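PDB 2QW5: xylose isomerase-like TIM barrel, which probably acts as a zinc-dependent sugar or sugar phosphate isomerase or epimerase, and binds zinc and D-xylose at the C-terminal mouth of its barrel. Local coordinates for residues A[37-51]-A[74-87]. Residues are numbered along the deposited sequence; the frame is centred on the assembly and turned at random. Where two conformers were deposited one is given.
With XLS (D-xylose), chain C.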
loop_
_atom_site.group_PDB
_atom_site.type_symbol
_atom_site.label_atom_id
_atom_site.label_comp_id
_atom_site.label_asym_id
_atom_site.label_seq_id
_atom_site.Cartn_x
_atom_site.Cartn_y
_atom_site.Cartn_z
ATOM N N ILE A 37 -19.016 -27.871 16.595
ATOM C CA ILE A 37 -18.859 -28.111 18.044
ATOM C C ILE A 37 -19.073 -29.586 18.392
ATOM O O ILE A 37 -18.282 -30.146 19.134
ATOM C CB ILE A 37 -19.807 -27.239 18.896
ATOM C CG1 ILE A 37 -19.376 -25.768 18.870
ATOM C CG2 ILE A 37 -19.840 -27.723 20.370
ATOM C CD1 ILE A 37 -20.332 -24.818 19.541
ATOM N N LYS A 38 -20.121 -30.206 17.839
ATOM C CA LYS A 38 -20.394 -31.622 18.117
ATOM C C LYS A 38 -19.302 -32.561 17.610
ATOM O O LYS A 38 -18.949 -33.541 18.295
ATOM C CB LYS A 38 -21.771 -32.039 17.585
ATOM C CG LYS A 38 -22.892 -31.440 18.410
ATOM C CD LYS A 38 -24.268 -31.898 18.002
ATOM C CE LYS A 38 -25.269 -31.428 19.065
ATOM N NZ LYS A 38 -26.701 -31.794 18.814
ATOM N N LYS A 39 -18.746 -32.251 16.440
ATOM C CA LYS A 39 -17.648 -33.029 15.876
ATOM C C LYS A 39 -16.431 -32.875 16.760
ATOM O O LYS A 39 -15.771 -33.845 17.111
ATOM C CB LYS A 39 -17.327 -32.552 14.458
ATOM C CG LYS A 39 -16.328 -33.476 13.670
ATOM C CD LYS A 39 -16.935 -34.851 13.290
ATOM C CE LYS A 39 -16.285 -35.549 12.051
ATOM N NZ LYS A 39 -14.856 -36.007 12.177
ATOM N N LEU A 40 -16.147 -31.632 17.139
ATOM C CA LEU A 40 -14.968 -31.340 17.943
ATOM C C LEU A 40 -15.037 -31.973 19.322
ATOM O O LEU A 40 -14.041 -32.484 19.808
ATOM C CB LEU A 40 -14.739 -29.816 18.008
ATOM C CG LEU A 40 -14.294 -29.232 16.640
ATOM C CD1 LEU A 40 -14.453 -27.737 16.565
ATOM C CD2 LEU A 40 -12.862 -29.605 16.302
ATOM N N GLN A 41 -16.227 -31.951 19.930
ATOM C CA GLN A 41 -16.461 -32.604 21.236
ATOM C C GLN A 41 -16.073 -34.068 21.229
ATOM O O GLN A 41 -15.575 -34.547 22.245
ATOM C CB GLN A 41 -17.921 -32.526 21.660
ATOM C CG GLN A 41 -18.346 -31.243 22.230
ATOM C CD GLN A 41 -19.745 -31.362 22.812
ATOM O OE1 GLN A 41 -20.712 -31.731 22.110
ATOM N NE2 GLN A 41 -19.854 -31.104 24.095
ATOM N N ARG A 42 -16.307 -34.762 20.104
ATOM C CA ARG A 42 -15.932 -36.181 19.988
ATOM C C ARG A 42 -14.420 -36.388 20.127
ATOM O O ARG A 42 -13.998 -37.419 20.629
ATOM C CB ARG A 42 -16.485 -36.840 18.710
ATOM C CG ARG A 42 -18.006 -36.919 18.677
ATOM C CD ARG A 42 -18.500 -37.913 17.633
ATOM N NE ARG A 42 -19.963 -38.022 17.596
ATOM C CZ ARG A 42 -20.733 -38.709 18.454
ATOM N NH1 ARG A 42 -20.220 -39.362 19.510
ATOM N NH2 ARG A 42 -22.055 -38.721 18.274
ATOM N N PHE A 43 -13.611 -35.398 19.727
ATOM C CA PHE A 43 -12.154 -35.455 19.902
ATOM C C PHE A 43 -11.705 -35.137 21.328
ATOM O O PHE A 43 -10.530 -35.309 21.649
ATOM C CB PHE A 43 -11.418 -34.468 18.966
ATOM C CG PHE A 43 -11.770 -34.605 17.513
ATOM C CD1 PHE A 43 -12.015 -35.856 16.928
ATOM C CD2 PHE A 43 -11.781 -33.478 16.698
ATOM C CE1 PHE A 43 -12.329 -35.972 15.566
ATOM C CE2 PHE A 43 -12.092 -33.571 15.326
ATOM C CZ PHE A 43 -12.376 -34.838 14.759
ATOM N N GLY A 44 -12.621 -34.626 22.152
ATOM C CA GLY A 44 -12.375 -34.328 23.556
ATOM C C GLY A 44 -12.399 -32.871 23.956
ATOM O O GLY A 44 -12.141 -32.562 25.106
ATOM N N TYR A 45 -12.702 -31.974 23.028
ATOM C CA TYR A 45 -12.764 -30.535 23.334
ATOM C C TYR A 45 -13.995 -30.283 24.182
ATOM O O TYR A 45 -15.065 -30.814 23.879
ATOM C CB TYR A 45 -12.791 -29.687 22.049
ATOM C CG TYR A 45 -11.471 -29.688 21.297
ATOM C CD1 TYR A 45 -10.394 -28.932 21.774
ATOM C CD2 TYR A 45 -11.299 -30.412 20.093
ATOM C CE1 TYR A 45 -9.180 -28.925 21.117
ATOM C CE2 TYR A 45 -10.091 -30.394 19.405
ATOM C CZ TYR A 45 -9.034 -29.623 19.911
ATOM O OH TYR A 45 -7.811 -29.612 19.272
ATOM N N SER A 46 -13.810 -29.520 25.260
ATOM C CA SER A 46 -14.862 -29.163 26.220
ATOM C C SER A 46 -15.288 -27.681 26.184
ATOM O O SER A 46 -16.248 -27.270 26.872
ATOM C CB SER A 46 -14.412 -29.550 27.608
ATOM O OG SER A 46 -13.309 -28.778 27.968
ATOM N N GLY A 47 -14.608 -26.887 25.366
ATOM C CA GLY A 47 -14.996 -25.500 25.189
ATOM C C GLY A 47 -14.426 -24.885 23.925
ATOM O O GLY A 47 -13.556 -25.460 23.280
ATOM N N PHE A 48 -14.936 -23.704 23.583
ATOM C CA PHE A 48 -14.601 -23.039 22.282
ATOM C C PHE A 48 -14.352 -21.573 22.428
ATOM O O PHE A 48 -14.997 -20.977 23.253
ATOM C CB PHE A 48 -15.736 -23.325 21.298
ATOM C CG PHE A 48 -15.966 -24.786 21.128
ATOM C CD1 PHE A 48 -15.232 -25.521 20.199
ATOM C CD2 PHE A 48 -16.792 -25.456 22.002
ATOM C CE1 PHE A 48 -15.387 -26.924 20.107
ATOM C CE2 PHE A 48 -16.947 -26.862 21.940
ATOM C CZ PHE A 48 -16.242 -27.589 20.990
ATOM N N GLU A 49 -13.396 -21.002 21.680
ATOM C CA GLU A 49 -13.162 -19.563 21.724
ATOM C C GLU A 49 -13.910 -19.012 20.541
ATOM O O GLU A 49 -13.661 -19.410 19.412
ATOM C CB GLU A 49 -11.706 -19.095 21.558
ATOM C CG GLU A 49 -10.643 -19.819 22.281
ATOM C CD GLU A 49 -9.321 -19.006 22.264
ATOM O OE1 GLU A 49 -9.088 -18.139 21.360
ATOM O OE2 GLU A 49 -8.530 -19.246 23.168
ATOM N N PHE A 50 -14.798 -18.087 20.815
ATOM C CA PHE A 50 -15.597 -17.377 19.817
ATOM C C PHE A 50 -15.041 -15.984 19.625
ATOM O O PHE A 50 -15.028 -15.208 20.587
ATOM C CB PHE A 50 -17.029 -17.251 20.327
ATOM C CG PHE A 50 -17.898 -18.468 20.098
ATOM C CD1 PHE A 50 -17.391 -19.718 19.710
ATOM C CD2 PHE A 50 -19.263 -18.356 20.396
ATOM C CE1 PHE A 50 -18.262 -20.803 19.506
ATOM C CE2 PHE A 50 -20.115 -19.430 20.229
ATOM C CZ PHE A 50 -19.621 -20.651 19.792
ATOM N N PRO A 51 -14.528 -15.676 18.399
ATOM C CA PRO A 51 -14.208 -14.279 18.131
ATOM C C PRO A 51 -15.496 -13.473 18.050
ATOM O O PRO A 51 -16.482 -13.968 17.522
ATOM C CB PRO A 51 -13.502 -14.315 16.766
ATOM C CG PRO A 51 -14.002 -15.574 16.097
ATOM C CD PRO A 51 -14.183 -16.541 17.244
ATOM N N LEU A 74 -27.467 -23.151 21.396
ATOM C CA LEU A 74 -26.490 -24.182 21.751
ATOM C C LEU A 74 -27.062 -25.055 22.880
ATOM O O LEU A 74 -26.973 -26.277 22.811
ATOM C CB LEU A 74 -25.135 -23.592 22.194
ATOM C CG LEU A 74 -24.273 -22.682 21.275
ATOM C CD1 LEU A 74 -22.970 -22.383 22.018
ATOM C CD2 LEU A 74 -23.995 -23.193 19.889
ATOM N N ASP A 75 -27.700 -24.424 23.871
ATOM C CA ASP A 75 -28.303 -25.165 25.015
ATOM C C ASP A 75 -29.418 -26.092 24.549
ATOM O O ASP A 75 -29.444 -27.267 24.933
ATOM C CB ASP A 75 -28.850 -24.203 26.069
ATOM C CG ASP A 75 -27.776 -23.411 26.755
ATOM O OD1 ASP A 75 -26.580 -23.786 26.662
ATOM O OD2 ASP A 75 -28.142 -22.385 27.372
ATOM N N SER A 76 -30.275 -25.590 23.669
ATOM C CA SER A 76 -31.381 -26.399 23.123
ATOM C C SER A 76 -30.883 -27.573 22.264
ATOM O O SER A 76 -31.594 -28.578 22.122
ATOM C CB SER A 76 -32.378 -25.527 22.357
ATOM O OG SER A 76 -31.861 -25.102 21.123
ATOM N N GLU A 77 -29.680 -27.459 21.697
ATOM C CA GLU A 77 -29.050 -28.572 20.959
ATOM C C GLU A 77 -28.260 -29.595 21.812
ATOM O O GLU A 77 -27.520 -30.407 21.253
ATOM C CB GLU A 77 -28.157 -27.990 19.821
ATOM C CG GLU A 77 -28.957 -27.357 18.679
ATOM C CD GLU A 77 -29.715 -28.418 17.845
ATOM O OE1 GLU A 77 -29.066 -29.299 17.258
ATOM O OE2 GLU A 77 -30.958 -28.376 17.799
ATOM N N GLY A 78 -28.404 -29.556 23.146
ATOM C CA GLY A 78 -27.699 -30.459 24.071
ATOM C C GLY A 78 -26.315 -30.021 24.505
ATOM O O GLY A 78 -25.587 -30.814 25.150
ATOM N N LEU A 79 -25.970 -28.757 24.243
ATOM C CA LEU A 79 -24.619 -28.250 24.519
ATOM C C LEU A 79 -24.558 -27.328 25.730
ATOM O O LEU A 79 -23.653 -26.491 25.802
ATOM C CB LEU A 79 -24.035 -27.588 23.259
ATOM C CG LEU A 79 -24.000 -28.450 21.969
ATOM C CD1 LEU A 79 -23.528 -27.654 20.749
ATOM C CD2 LEU A 79 -23.164 -29.682 22.140
ATOM N N GLU A 80 -25.422 -27.579 26.729
ATOM C CA GLU A 80 -25.458 -26.793 27.975
ATOM C C GLU A 80 -24.115 -26.695 28.663
ATOM O O GLU A 80 -23.744 -25.611 29.151
ATOM C CB GLU A 80 -26.451 -27.368 29.013
ATOM C CG GLU A 80 -27.934 -27.300 28.659
ATOM C CD GLU A 80 -28.464 -28.549 27.902
ATOM O OE1 GLU A 80 -27.653 -29.314 27.299
ATOM O OE2 GLU A 80 -29.704 -28.751 27.923
ATOM N N ASN A 81 -23.401 -27.809 28.710
ATOM C CA ASN A 81 -22.134 -27.892 29.451
ATOM C C ASN A 81 -20.962 -27.323 28.715
ATOM O O ASN A 81 -19.893 -27.222 29.332
ATOM C CB ASN A 81 -21.778 -29.331 29.841
ATOM C CG ASN A 81 -22.802 -29.968 30.740
ATOM O OD1 ASN A 81 -23.668 -29.310 31.308
ATOM N ND2 ASN A 81 -22.694 -31.259 30.884
ATOM N N VAL A 82 -21.124 -26.992 27.417
ATOM C CA VAL A 82 -20.017 -26.436 26.590
ATOM C C VAL A 82 -19.717 -25.012 27.042
ATOM O O VAL A 82 -20.612 -24.200 27.103
ATOM C CB VAL A 82 -20.370 -26.472 25.078
ATOM C CG1 VAL A 82 -19.358 -25.630 24.202
ATOM C CG2 VAL A 82 -20.436 -27.904 24.624
ATOM N N LYS A 83 -18.470 -24.736 27.387
ATOM C CA LYS A 83 -18.028 -23.402 27.790
ATOM C C LYS A 83 -17.475 -22.603 26.609
ATOM O O LYS A 83 -16.875 -23.161 25.704
ATOM C CB LYS A 83 -16.986 -23.486 28.907
ATOM C CG LYS A 83 -17.593 -23.890 30.290
ATOM C CD LYS A 83 -16.522 -23.735 31.407
ATOM C CE LYS A 83 -17.068 -24.003 32.843
ATOM N NZ LYS A 83 -17.607 -25.420 32.995
ATOM N N ILE A 84 -17.640 -21.287 26.667
ATOM C CA ILE A 84 -17.190 -20.374 25.640
ATOM C C ILE A 84 -16.314 -19.323 26.285
ATOM O O ILE A 84 -16.648 -18.843 27.356
ATOM C CB ILE A 84 -18.377 -19.634 25.014
ATOM C CG1 ILE A 84 -19.391 -20.609 24.374
ATOM C CG2 ILE A 84 -17.935 -18.566 23.963
ATOM C CD1 ILE A 84 -18.851 -21.421 23.276
ATOM N N SER A 85 -15.168 -19.060 25.658
ATOM C CA SER A 85 -14.329 -17.882 25.922
ATOM C C SER A 85 -14.461 -16.995 24.655
ATOM O O SER A 85 -14.864 -17.463 23.594
ATOM C CB SER A 85 -12.896 -18.280 26.205
ATOM O OG SER A 85 -12.318 -18.934 25.098
ATOM N N THR A 86 -14.176 -15.708 24.778
ATOM C CA THR A 86 -14.276 -14.791 23.657
ATOM C C THR A 86 -12.941 -14.140 23.323
ATOM O O THR A 86 -12.084 -13.948 24.215
ATOM C CB THR A 86 -15.322 -13.683 23.879
ATOM O OG1 THR A 86 -14.927 -12.884 25.007
ATOM C CG2 THR A 86 -16.652 -14.245 24.080
ATOM N N ASN A 87 -12.775 -13.846 22.035
ATOM C CA ASN A 87 -11.644 -13.120 21.506
ATOM C C ASN A 87 -12.187 -11.771 20.983
ATOM O O ASN A 87 -13.053 -11.711 20.104
ATOM C CB ASN A 87 -10.921 -13.904 20.432
ATOM C CG ASN A 87 -9.651 -13.253 20.009
ATOM O OD1 ASN A 87 -9.677 -12.226 19.358
ATOM N ND2 ASN A 87 -8.531 -13.868 20.339
HETATM C C1 XLS C . -4.347 -12.871 16.855
HETATM C C2 XLS C . -5.349 -11.944 17.531
HETATM C C3 XLS C . -6.374 -11.279 16.546
HETATM C C4 XLS C . -7.776 -11.134 17.103
HETATM O O1 XLS C . -2.975 -13.034 17.233
HETATM O O2 XLS C . -5.973 -12.573 18.651
HETATM O O3 XLS C . -6.569 -11.863 15.257
HETATM O O4 XLS C . -7.689 -10.521 18.358
HETATM O O HOH W 1 -27.393 -31.247 16.385
HETATM O O HOH W 2 -17.317 -28.034 29.323
#
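Phe48 pairs with Ile84 and Phe50 with Thr86 in parallel strands, 47-51 beside 83-87, through a ladder of backbone hydrogen bonds: Phe48 N to Lys83 O (2.9 Å), Ser85 N to Phe48 O, Phe50 N to Ser85 O (2.8 Å) and Asn87 N to Phe50 O. A weak bond from Lys83 N to Ser46 O starts the ladder.

The apolar layer lies on the outer face of these strands. Ile84 CD1 sits over one face of the Phe50 ring, 3.8 Å from its centroid, a CH-pi contact; Ile84 CG1, anti to the carbonyl carbon (chi1 -60°), and a second bend at chi2 bring CD1 there. Val82 CG1 meets the edge of the Phe48 ring at CD2 (3.4 Å), while Ile37 CG1 covers one of its faces. Leu79 CD1 packs on Ile37 CG2, and its CD2 lies against the amide of Gln41, whose NE2 faces Val82 CG2. The unit is a beta-alpha-beta crossover of the TIM barrel: helix 60-76 links the strands and packs beside helix 27-42.

Where helix 60-76 ends, extended Lys38 of the neighbouring helix reaches Glu77 O with NZ (2.9 Å), in the carbonyl plane, within the Schellman motif whose C-prime residue is Gly78. The salt bridge from Lys38 NZ to Glu77 OE1 is long, 3.8 Å, and a water spans the two.

On the barrel interior, Glu49 CG touches Ser85 OG, and Tyr245 bonds to both Glu49 OE2 and Ser85 OG. Asn87 grips D-xylose by both ends of its amide: OD1 accepts from O4 (2.8 Å), and ND2 donates weakly to O2. Its nearest side-chain atom is about 5 Å from the zinc. With an alanine here both amide bonds go, and sugar O4 would probably lose this acceptor and O2 this weak donor.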